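Local coordinates for omega transaminase (Pseudomonas sp., PDB 5LHA), which catalyses amine transamination with a pyridoxal phosphate cofactor, passing the amino group through the pyridoxamine phosphate form to a carbonyl acceptor, at residues L85-T90 against S332-A337; G156-H161 against I229-Q234; L260-E265 against I288-K293. One frame throughout, in Å; residues are numbered along the deposited sequence.

Interaction 1 of 3, residues L85-T90 against S332-A337; sequences LAYYQT and SGHPTA
T336 sets its hydroxyl beside its own backbone N (chi1 -51°), while H334 swings its ring anti to its backbone N (chi1 -167°), and both groups thereby gather at the carbonyl of A86. T336 OG1 donates to A86 O over 2.9 Å, in the carbonyl plane and on a lone pair. T336 N adds a weak bond of 3.3 Å to A86 O, and H334 CE1 packs against that oxygen at 3.2 Å, so A86 O accepts one good bond and one weak. Threonine suits this place because its hydroxyl, close to its own backbone, supplies the good bond. H334 is the N-cap of helix 335-350: its ND1 accepts weakly from T336 N and A337 N, while NE2 bonds to G298 O of the second subunit. Y87 meets this ring obliquely, planes 37° apart, with Y87 CD1 3.7 Å from H334 CD2; its hydroxyl bonds to T330 O. P335, rigid and with no N-H to satisfy at the first turn, lays its ring against the other backbone, P335 CB 3.3 Å from L85 O and P335 CG 3.6 Å from Y88 N. Farther along, T90 OG1 gives a weak bond to S332 O, and G333 fits because its backbone has positive phi and a side chain there would press on T90 CG2. A leucine in place of H334 would probably leave the first helix amides without their side-chain cap and G298 O of the second subunit without its mate. With ND1 accepting and NE2 facing a carbonyl, the imidazole is most simply read as neutral and protonated on NE2, which lets one ring cap a helix and tie two subunits together at a buried interface.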
loop_
_atom_site.group_PDB
_atom_site.type_symbol
_atom_site.label_atom_id
_atom_site.label_comp_id
_atom_site.label_asym_id
_atom_site.label_seq_id
_atom_site.Cartn_x
_atom_site.Cartn_y
_atom_site.Cartn_z
ATOM N N LEU A 85 28.873 22.654 25.620
ATOM C CA LEU A 85 27.598 22.744 24.921
ATOM C C LEU A 85 27.049 21.323 24.872
ATOM O O LEU A 85 27.476 20.526 24.033
ATOM C CB LEU A 85 27.767 23.328 23.529
ATOM C CG LEU A 85 26.533 23.525 22.645
ATOM C CD1 LEU A 85 25.724 24.730 23.092
ATOM C CD2 LEU A 85 26.967 23.678 21.205
ATOM N N ALA A 86 26.139 21.016 25.794
ATOM C CA ALA A 86 25.508 19.702 25.802
ATOM C C ALA A 86 24.767 19.447 24.492
ATOM O O ALA A 86 24.855 18.354 23.914
ATOM C CB ALA A 86 24.558 19.594 26.995
ATOM N N TYR A 87 24.003 20.437 24.028
ATOM C CA TYR A 87 23.213 20.288 22.814
ATOM C C TYR A 87 23.036 21.621 22.094
ATOM O O TYR A 87 22.803 22.658 22.728
ATOM C CB TYR A 87 21.832 19.700 23.106
ATOM C CG TYR A 87 20.905 19.748 21.908
ATOM C CD1 TYR A 87 20.994 18.793 20.908
ATOM C CD2 TYR A 87 19.959 20.759 21.769
ATOM C CE1 TYR A 87 20.167 18.831 19.816
ATOM C CE2 TYR A 87 19.130 20.807 20.675
ATOM C CZ TYR A 87 19.235 19.836 19.703
ATOM O OH TYR A 87 18.398 19.859 18.620
ATOM N N TYR A 88 23.171 21.581 20.769
ATOM C CA TYR A 88 22.461 22.509 19.898
ATOM C C TYR A 88 22.081 21.796 18.605
ATOM O O TYR A 88 22.628 20.747 18.264
ATOM C CB TYR A 88 23.258 23.785 19.593
ATOM C CG TYR A 88 22.333 24.973 19.429
ATOM C CD1 TYR A 88 21.708 25.543 20.527
ATOM C CD2 TYR A 88 22.042 25.486 18.173
ATOM C CE1 TYR A 88 20.840 26.607 20.386
ATOM C CE2 TYR A 88 21.164 26.546 18.018
ATOM C CZ TYR A 88 20.566 27.104 19.122
ATOM O OH TYR A 88 19.699 28.162 18.976
ATOM N N GLN A 89 21.132 22.387 17.883
ATOM C CA GLN A 89 20.605 21.804 16.656
ATOM C C GLN A 89 21.601 21.923 15.500
ATOM O O GLN A 89 22.555 22.708 15.543
ATOM C CB GLN A 89 19.297 22.490 16.266
ATOM C CG GLN A 89 19.422 24.007 16.184
ATOM C CD GLN A 89 18.544 24.615 15.105
ATOM O OE1 GLN A 89 18.668 24.284 13.929
ATOM N NE2 GLN A 89 17.646 25.511 15.505
ATOM N N THR A 90 21.372 21.106 14.454
ATOM C CA THR A 90 22.091 21.220 13.189
ATOM C C THR A 90 21.135 21.346 12.009
ATOM O O THR A 90 21.507 21.031 10.873
ATOM C CB THR A 90 23.025 20.034 12.947
ATOM O OG1 THR A 90 22.247 18.851 12.713
ATOM C CG2 THR A 90 23.967 19.822 14.130
ATOM N N SER A 332 19.869 14.712 15.842
ATOM C CA SER A 332 20.916 14.470 14.855
ATOM C C SER A 332 22.132 15.329 15.157
ATOM O O SER A 332 22.023 16.556 15.244
ATOM C CB SER A 332 20.427 14.745 13.435
ATOM O OG SER A 332 19.602 13.701 12.966
ATOM N N GLY A 333 23.283 14.679 15.324
ATOM C CA GLY A 333 24.529 15.376 15.580
ATOM C C GLY A 333 24.708 15.861 16.999
ATOM O O GLY A 333 25.478 16.799 17.225
ATOM N N HIS A 334 24.022 15.243 17.960
ATOM C CA HIS A 334 24.031 15.651 19.355
ATOM C C HIS A 334 25.464 15.846 19.850
ATOM O O HIS A 334 26.282 14.919 19.748
ATOM C CB HIS A 334 23.298 14.593 20.191
ATOM C CG HIS A 334 22.972 15.028 21.588
ATOM N ND1 HIS A 334 23.915 15.077 22.592
ATOM C CD2 HIS A 334 21.809 15.439 22.147
ATOM C CE1 HIS A 334 23.348 15.498 23.708
ATOM N NE2 HIS A 334 22.070 15.727 23.464
ATOM N N PRO A 335 25.807 17.028 20.370
ATOM C CA PRO A 335 27.213 17.287 20.718
ATOM C C PRO A 335 27.749 16.322 21.753
ATOM O O PRO A 335 28.886 15.854 21.618
ATOM C CB PRO A 335 27.192 18.738 21.218
ATOM C CG PRO A 335 25.955 19.340 20.653
ATOM C CD PRO A 335 24.967 18.236 20.454
ATOM N N THR A 336 26.978 16.019 22.795
ATOM C CA THR A 336 27.489 15.080 23.783
ATOM C C THR A 336 27.687 13.704 23.157
ATOM O O THR A 336 28.718 13.054 23.383
ATOM C CB THR A 336 26.554 15.013 24.991
ATOM O OG1 THR A 336 26.295 16.342 25.458
ATOM C CG2 THR A 336 27.194 14.201 26.118
ATOM N N ALA A 337 26.741 13.277 22.312
ATOM C CA ALA A 337 26.860 11.985 21.644
ATOM C C ALA A 337 28.105 11.924 20.775
ATOM O O ALA A 337 28.859 10.948 20.817
ATOM C CB ALA A 337 25.610 11.711 20.805
HETATM O O HOH W 1 20.116 18.205 15.485
#

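Interaction 2 of 3, residues G156-H161 against I229-Q234; sequences GYHGVH and IAEPVQ. With PMP (4'-deoxy-4'-aminopyridoxal-5'-phosphate), chain E.
Y157 N gives a hydrogen bond to E231 OE2, 2.8 Å long and nearly straight at 165°, reaching the oxygen from above the carboxylate plane. The other oxygen, E231 OE1, accepts from G235 N, so two backbone amides hold the carboxylate and set its turn. Glutamate suits the place by its length: from the end of strand 225-230 it spans to the loop carrying Y157, and E231 OE1 still passes 3.5 Å from PMP C2A. G156 leaves room here, since a side chain would crowd H158 NE2 and approach both E231 OE2 and Q234 NE2; Q234 itself bonds to T189 and R154 O. The H158 ring takes I229 over one face, a CH-pi contact with I229 CG1 4.0 Å from the ring centroid. The extended branch of I229 (CG1 anti to the backbone N, chi1 -178°) carries CD1 along the same face, 3.7 Å from H158 ND1. Y157 turns its ring edge to the cofactor, Y157 CE2 lying 3.3 Å from PMP C4A, while at G159, where a side chain would crowd PMP C5A, glycine lets the backbone pass the pyridine. H158 ND1 bonds to D264, the aspartate at the pyridine nitrogen in this fold-type-I site. The H158 imidazole is thus second-shell, though the H158 backbone touches PMP: I229 supports the ring face, and the bond to D264 probably orients the carboxylate beside PMP N1.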
loop_
_atom_site.group_PDB
_atom_site.type_symbol
_atom_site.label_atom_id
_atom_site.label_comp_id
_atom_site.label_asym_id
_atom_site.label_seq_id
_atom_site.Cartn_x
_atom_site.Cartn_y
_atom_site.Cartn_z
ATOM N N GLY A 156 16.705 -11.409 8.477
ATOM C CA GLY A 156 17.350 -10.120 8.605
ATOM C C GLY A 156 16.605 -9.252 9.605
ATOM O O GLY A 156 15.382 -9.307 9.720
ATOM N N TYR A 157 17.359 -8.466 10.364
ATOM C CA TYR A 157 16.765 -7.576 11.348
ATOM C C TYR A 157 17.328 -6.179 11.170
ATOM O O TYR A 157 18.545 -5.991 11.203
ATOM C CB TYR A 157 16.994 -8.085 12.770
ATOM C CG TYR A 157 16.425 -7.156 13.798
ATOM C CD1 TYR A 157 15.053 -7.062 13.999
ATOM C CD2 TYR A 157 17.254 -6.394 14.591
ATOM C CE1 TYR A 157 14.533 -6.205 14.949
ATOM C CE2 TYR A 157 16.743 -5.550 15.541
ATOM C CZ TYR A 157 15.397 -5.452 15.720
ATOM O OH TYR A 157 14.906 -4.593 16.663
ATOM N N HIS A 158 16.431 -5.196 11.041
ATOM C CA HIS A 158 16.817 -3.835 10.702
ATOM C C HIS A 158 16.064 -2.812 11.554
ATOM O O HIS A 158 15.815 -1.686 11.108
ATOM C CB HIS A 158 16.567 -3.577 9.212
ATOM C CG HIS A 158 17.150 -4.627 8.319
ATOM N ND1 HIS A 158 18.506 -4.757 8.115
ATOM C CD2 HIS A 158 16.565 -5.630 7.623
ATOM C CE1 HIS A 158 18.730 -5.782 7.311
ATOM N NE2 HIS A 158 17.568 -6.329 7.001
ATOM N N GLY A 159 15.728 -3.170 12.790
ATOM C CA GLY A 159 15.054 -2.246 13.683
ATOM C C GLY A 159 13.539 -2.298 13.603
ATOM O O GLY A 159 12.943 -3.113 12.893
ATOM N N VAL A 160 12.904 -1.363 14.321
ATOM C CA VAL A 160 11.464 -1.448 14.572
ATOM C C VAL A 160 10.717 -0.152 14.277
ATOM O O VAL A 160 9.547 -0.016 14.652
ATOM C CB VAL A 160 11.182 -1.878 16.025
ATOM C CG1 VAL A 160 11.753 -3.251 16.303
ATOM C CG2 VAL A 160 11.748 -0.861 16.991
ATOM N N HIS A 161 11.350 0.794 13.586
ATOM C CA HIS A 161 10.553 1.815 12.926
ATOM C C HIS A 161 9.813 1.142 11.773
ATOM O O HIS A 161 10.177 0.045 11.341
ATOM C CB HIS A 161 11.430 2.973 12.437
ATOM C CG HIS A 161 12.177 3.686 13.529
ATOM N ND1 HIS A 161 11.698 3.818 14.812
ATOM C CD2 HIS A 161 13.388 4.294 13.522
ATOM C CE1 HIS A 161 12.571 4.484 15.547
ATOM N NE2 HIS A 161 13.611 4.778 14.788
ATOM N N ILE A 229 19.098 -4.341 1.204
ATOM C CA ILE A 229 19.680 -4.153 2.528
ATOM C C ILE A 229 20.002 -5.510 3.135
ATOM O O ILE A 229 19.195 -6.445 3.061
ATOM C CB ILE A 229 18.745 -3.333 3.442
ATOM C CG1 ILE A 229 19.390 -3.112 4.809
ATOM C CG2 ILE A 229 17.350 -3.959 3.527
ATOM C CD1 ILE A 229 18.691 -2.063 5.640
ATOM N N ALA A 230 21.187 -5.619 3.728
ATOM C CA ALA A 230 21.623 -6.891 4.275
ATOM C C ALA A 230 22.676 -6.647 5.343
ATOM O O ALA A 230 23.475 -5.708 5.253
ATOM C CB ALA A 230 22.171 -7.808 3.174
ATOM N N GLU A 231 22.661 -7.512 6.365
ATOM C CA GLU A 231 23.676 -7.485 7.410
ATOM C C GLU A 231 24.849 -8.353 6.987
ATOM O O GLU A 231 24.639 -9.481 6.529
ATOM C CB GLU A 231 23.121 -8.013 8.725
ATOM C CG GLU A 231 21.867 -7.340 9.239
ATOM C CD GLU A 231 21.080 -8.259 10.162
ATOM O OE1 GLU A 231 21.507 -8.484 11.311
ATOM O OE2 GLU A 231 20.054 -8.803 9.716
ATOM N N PRO A 232 26.089 -7.887 7.122
ATOM C CA PRO A 232 27.214 -8.751 6.737
ATOM C C PRO A 232 27.287 -10.031 7.555
ATOM O O PRO A 232 27.665 -11.075 7.014
ATOM C CB PRO A 232 28.433 -7.845 6.943
ATOM C CG PRO A 232 27.896 -6.456 6.794
ATOM C CD PRO A 232 26.503 -6.494 7.348
ATOM N N VAL A 233 26.927 -9.990 8.834
ATOM C CA VAL A 233 26.594 -11.182 9.611
ATOM C C VAL A 233 25.243 -10.913 10.256
ATOM O O VAL A 233 25.085 -9.923 10.982
ATOM C CB VAL A 233 27.654 -11.504 10.680
ATOM C CG1 VAL A 233 27.286 -12.767 11.448
ATOM C CG2 VAL A 233 29.026 -11.657 10.051
ATOM N N GLN A 234 24.277 -11.791 10.014
ATOM C CA GLN A 234 22.938 -11.561 10.536
ATOM C C GLN A 234 22.939 -11.841 12.025
ATOM O O GLN A 234 23.179 -12.973 12.448
ATOM C CB GLN A 234 21.923 -12.439 9.818
ATOM C CG GLN A 234 21.781 -12.086 8.370
ATOM C CD GLN A 234 20.688 -12.870 7.703
ATOM O OE1 GLN A 234 20.800 -14.079 7.541
ATOM N NE2 GLN A 234 19.618 -12.190 7.314
HETATM N N1 PMP E . 19.781 -3.382 12.589
HETATM C C2 PMP E . 20.598 -4.270 13.269
HETATM C C2A PMP E . 21.469 -5.249 12.528
HETATM C C3 PMP E . 20.331 -4.506 14.610
HETATM O O3 PMP E . 20.844 -5.611 15.234
HETATM C C4 PMP E . 19.525 -3.618 15.320
HETATM C C4A PMP E . 19.301 -3.834 16.801
HETATM N N4A PMP E . 19.866 -5.099 17.221
HETATM C C5 PMP E . 18.922 -2.543 14.664
HETATM C C6 PMP E . 19.062 -2.438 13.280
HETATM C C5A PMP E . 18.132 -1.517 15.463
HETATM O O4P PMP E . 18.963 -0.879 16.420
HETATM P P PMP E . 18.370 0.019 17.627
HETATM O O1P PMP E . 17.978 -0.941 18.735
HETATM O O2P PMP E . 19.470 0.935 18.123
HETATM O O3P PMP E . 17.155 0.823 17.211
#

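Interaction 3 of 3, residues L260-E265 against I288-K293; sequences LLIADE and ILCLAK. With PMP (4'-deoxy-4'-aminopyridoxal-5'-phosphate), chain E.
Backbone bonds form a parallel ladder: I288 N donates to L261 O, A263 N to I288 O at 2.9 Å, and C290 N to A263 O at 3.1 Å. E265 N adds a weak bond to C290 O. The strand axes lie 20° apart. Apolar contacts lie on both faces. On one, the beta-branched I262 and I288 lie side by side pointing the same way, I262 CG1 3.9 Å from I288 CD1, and the second branch of I262 meets C290 SG at CG2; the slim cysteine fits beneath helix 124-141. On the other, small A263 leaves space for L289, whose CD2 touches both A263 CB and E265 CG. The two strands are the ends of a beta-alpha-beta unit with helix 278-281 between them, central in the large-domain sheet of the fold-type-I aminotransferases, where cofactor residues sit at the C-terminal strand ends. The polar groups lie there. E265 bends at chi2 (-98°), bringing its carboxylate to T268, S279 and G278 N, while E265 CB stays 3.7 Å from L291 CD2. D264, its CG anti to the backbone N (chi1 -172°), carries OD2 to 2.9 Å from PMP N1, the same OD2 being shared with H158, and D264 OD1 accepts from V266 N. K293, probably the Schiff-base lysine as in this family, is unlinked in the PMP form: its CE lies 3.3 Å from PMP N4A, and NZ bonds to L62 O and to T330 OG1 of the second subunit.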
loop_
_atom_site.group_PDB
_atom_site.type_symbol
_atom_site.label_atom_id
_atom_site.label_comp_id
_atom_site.label_asym_id
_atom_site.label_seq_id
_atom_site.Cartn_x
_atom_site.Cartn_y
_atom_site.Cartn_z
ATOM N N LEU A 260 21.153 0.015 -5.239
ATOM C CA LEU A 260 21.988 0.428 -4.123
ATOM C C LEU A 260 22.103 -0.700 -3.110
ATOM O O LEU A 260 21.104 -1.331 -2.743
ATOM C CB LEU A 260 21.407 1.666 -3.445
ATOM C CG LEU A 260 21.172 2.901 -4.306
ATOM C CD1 LEU A 260 20.420 3.935 -3.488
ATOM C CD2 LEU A 260 22.493 3.465 -4.812
ATOM N N LEU A 261 23.320 -0.927 -2.624
ATOM C CA LEU A 261 23.579 -1.966 -1.633
ATOM C C LEU A 261 23.787 -1.291 -0.286
ATOM O O LEU A 261 24.753 -0.542 -0.103
ATOM C CB LEU A 261 24.775 -2.823 -2.041
ATOM C CG LEU A 261 25.149 -3.934 -1.060
ATOM C CD1 LEU A 261 23.970 -4.862 -0.795
ATOM C CD2 LEU A 261 26.334 -4.720 -1.599
ATOM N N ILE A 262 22.864 -1.545 0.639
ATOM C CA ILE A 262 22.911 -1.016 1.997
ATOM C C ILE A 262 23.457 -2.087 2.921
ATOM O O ILE A 262 22.845 -3.146 3.084
ATOM C CB ILE A 262 21.527 -0.556 2.480
ATOM C CG1 ILE A 262 20.947 0.510 1.551
ATOM C CG2 ILE A 262 21.613 -0.052 3.901
ATOM C CD1 ILE A 262 19.496 0.763 1.792
ATOM N N ALA A 263 24.597 -1.813 3.536
ATOM C CA ALA A 263 25.139 -2.677 4.568
ATOM C C ALA A 263 24.600 -2.218 5.917
ATOM O O ALA A 263 24.821 -1.072 6.325
ATOM C CB ALA A 263 26.664 -2.654 4.564
ATOM N N ASP A 264 23.860 -3.093 6.586
ATOM C CA ASP A 264 23.431 -2.824 7.953
ATOM C C ASP A 264 24.580 -3.232 8.863
ATOM O O ASP A 264 24.762 -4.410 9.175
ATOM C CB ASP A 264 22.137 -3.560 8.272
ATOM C CG ASP A 264 21.556 -3.167 9.615
ATOM O OD1 ASP A 264 22.304 -2.682 10.504
ATOM O OD2 ASP A 264 20.329 -3.317 9.764
ATOM N N GLU A 265 25.366 -2.247 9.281
ATOM C CA GLU A 265 26.536 -2.481 10.108
ATOM C C GLU A 265 26.289 -2.117 11.565
ATOM O O GLU A 265 27.246 -1.952 12.329
ATOM C CB GLU A 265 27.711 -1.676 9.553
ATOM C CG GLU A 265 28.078 -1.981 8.115
ATOM C CD GLU A 265 29.237 -2.950 7.988
ATOM O OE1 GLU A 265 29.721 -3.463 9.021
ATOM O OE2 GLU A 265 29.695 -3.174 6.852
ATOM N N ILE A 288 25.741 2.314 1.003
ATOM C CA ILE A 288 25.296 2.976 2.229
ATOM C C ILE A 288 25.702 2.131 3.434
ATOM O O ILE A 288 25.644 0.898 3.381
ATOM C CB ILE A 288 23.766 3.201 2.226
ATOM C CG1 ILE A 288 23.352 4.074 1.040
ATOM C CG2 ILE A 288 23.308 3.829 3.547
ATOM C CD1 ILE A 288 21.863 4.188 0.865
ATOM N N LEU A 289 26.132 2.797 4.512
ATOM C CA LEU A 289 26.414 2.164 5.800
ATOM C C LEU A 289 25.424 2.648 6.846
ATOM O O LEU A 289 25.166 3.853 6.938
ATOM C CB LEU A 289 27.826 2.478 6.292
ATOM C CG LEU A 289 28.979 2.013 5.416
ATOM C CD1 LEU A 289 30.298 2.474 6.032
ATOM C CD2 LEU A 289 28.928 0.497 5.258
ATOM N N CYS A 290 24.876 1.710 7.625
ATOM C CA CYS A 290 24.051 1.994 8.800
ATOM C C CYS A 290 24.801 1.599 10.073
ATOM O O CYS A 290 25.182 0.433 10.235
ATOM C CB CYS A 290 22.714 1.253 8.716
ATOM S SG CYS A 290 21.675 1.636 7.278
ATOM N N LEU A 291 24.992 2.562 10.985
ATOM C CA LEU A 291 25.772 2.348 12.203
ATOM C C LEU A 291 25.051 2.831 13.457
ATOM O O LEU A 291 24.326 3.831 13.444
ATOM C CB LEU A 291 27.128 3.054 12.138
ATOM C CG LEU A 291 28.064 2.673 11.001
ATOM C CD1 LEU A 291 29.057 3.795 10.779
ATOM C CD2 LEU A 291 28.768 1.371 11.339
ATOM N N ALA A 292 25.314 2.128 14.560
ATOM C CA ALA A 292 24.846 2.526 15.880
ATOM C C ALA A 292 25.597 1.739 16.943
ATOM O O ALA A 292 26.747 1.341 16.727
ATOM C CB ALA A 292 23.338 2.306 16.024
ATOM N N LYS A 293 24.937 1.478 18.070
ATOM C CA LYS A 293 25.438 0.605 19.128
ATOM C C LYS A 293 26.863 0.941 19.563
ATOM O O LYS A 293 27.092 1.934 20.265
ATOM C CB LYS A 293 25.362 -0.854 18.672
ATOM C CG LYS A 293 23.948 -1.413 18.637
ATOM C CD LYS A 293 23.955 -2.896 18.337
ATOM C CE LYS A 293 22.541 -3.459 18.287
ATOM N NZ LYS A 293 21.944 -3.570 19.650
HETATM N N1 PMP E . 19.781 -3.382 12.589
HETATM C C2 PMP E . 20.598 -4.270 13.269
HETATM C C2A PMP E . 21.469 -5.249 12.528
HETATM C C3 PMP E . 20.331 -4.506 14.610
HETATM O O3 PMP E . 20.844 -5.611 15.234
HETATM C C4 PMP E . 19.525 -3.618 15.320
HETATM C C4A PMP E . 19.301 -3.834 16.801
HETATM N N4A PMP E . 19.866 -5.099 17.221
HETATM C C5 PMP E . 18.922 -2.543 14.664
HETATM C C6 PMP E . 19.062 -2.438 13.280
HETATM C C5A PMP E . 18.132 -1.517 15.463
HETATM O O4P PMP E . 18.963 -0.879 16.420
HETATM P P PMP E . 18.370 0.019 17.627
HETATM O O1P PMP E . 17.978 -0.941 18.735
HETATM O O2P PMP E . 19.470 0.935 18.123
HETATM O O3P PMP E . 17.155 0.823 17.211
#

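Overall arrangement
Interactions 2 and 3 share one sheet and one cofactor: strands 225-230 and 260-264 are neighbours, the contact centres lie 9 Å apart, and A230 O receives D264 N at 3.0 Å. The H158-D264 bond, 2.8 Å from ND1 to OD2, joins them through side chains, so the loop of interaction 2 and the strand end of interaction 3 build the pyridine site jointly. Interaction 1 stands off, its centre 22 Å from interaction 3 and 27 Å from interaction 2, and belongs to the subunit interface. The S332 side chain is about 7 Å from a bound PMP, and since T330 of the second subunit bonds PMP here, residues just before 332-337 probably serve the partner's site.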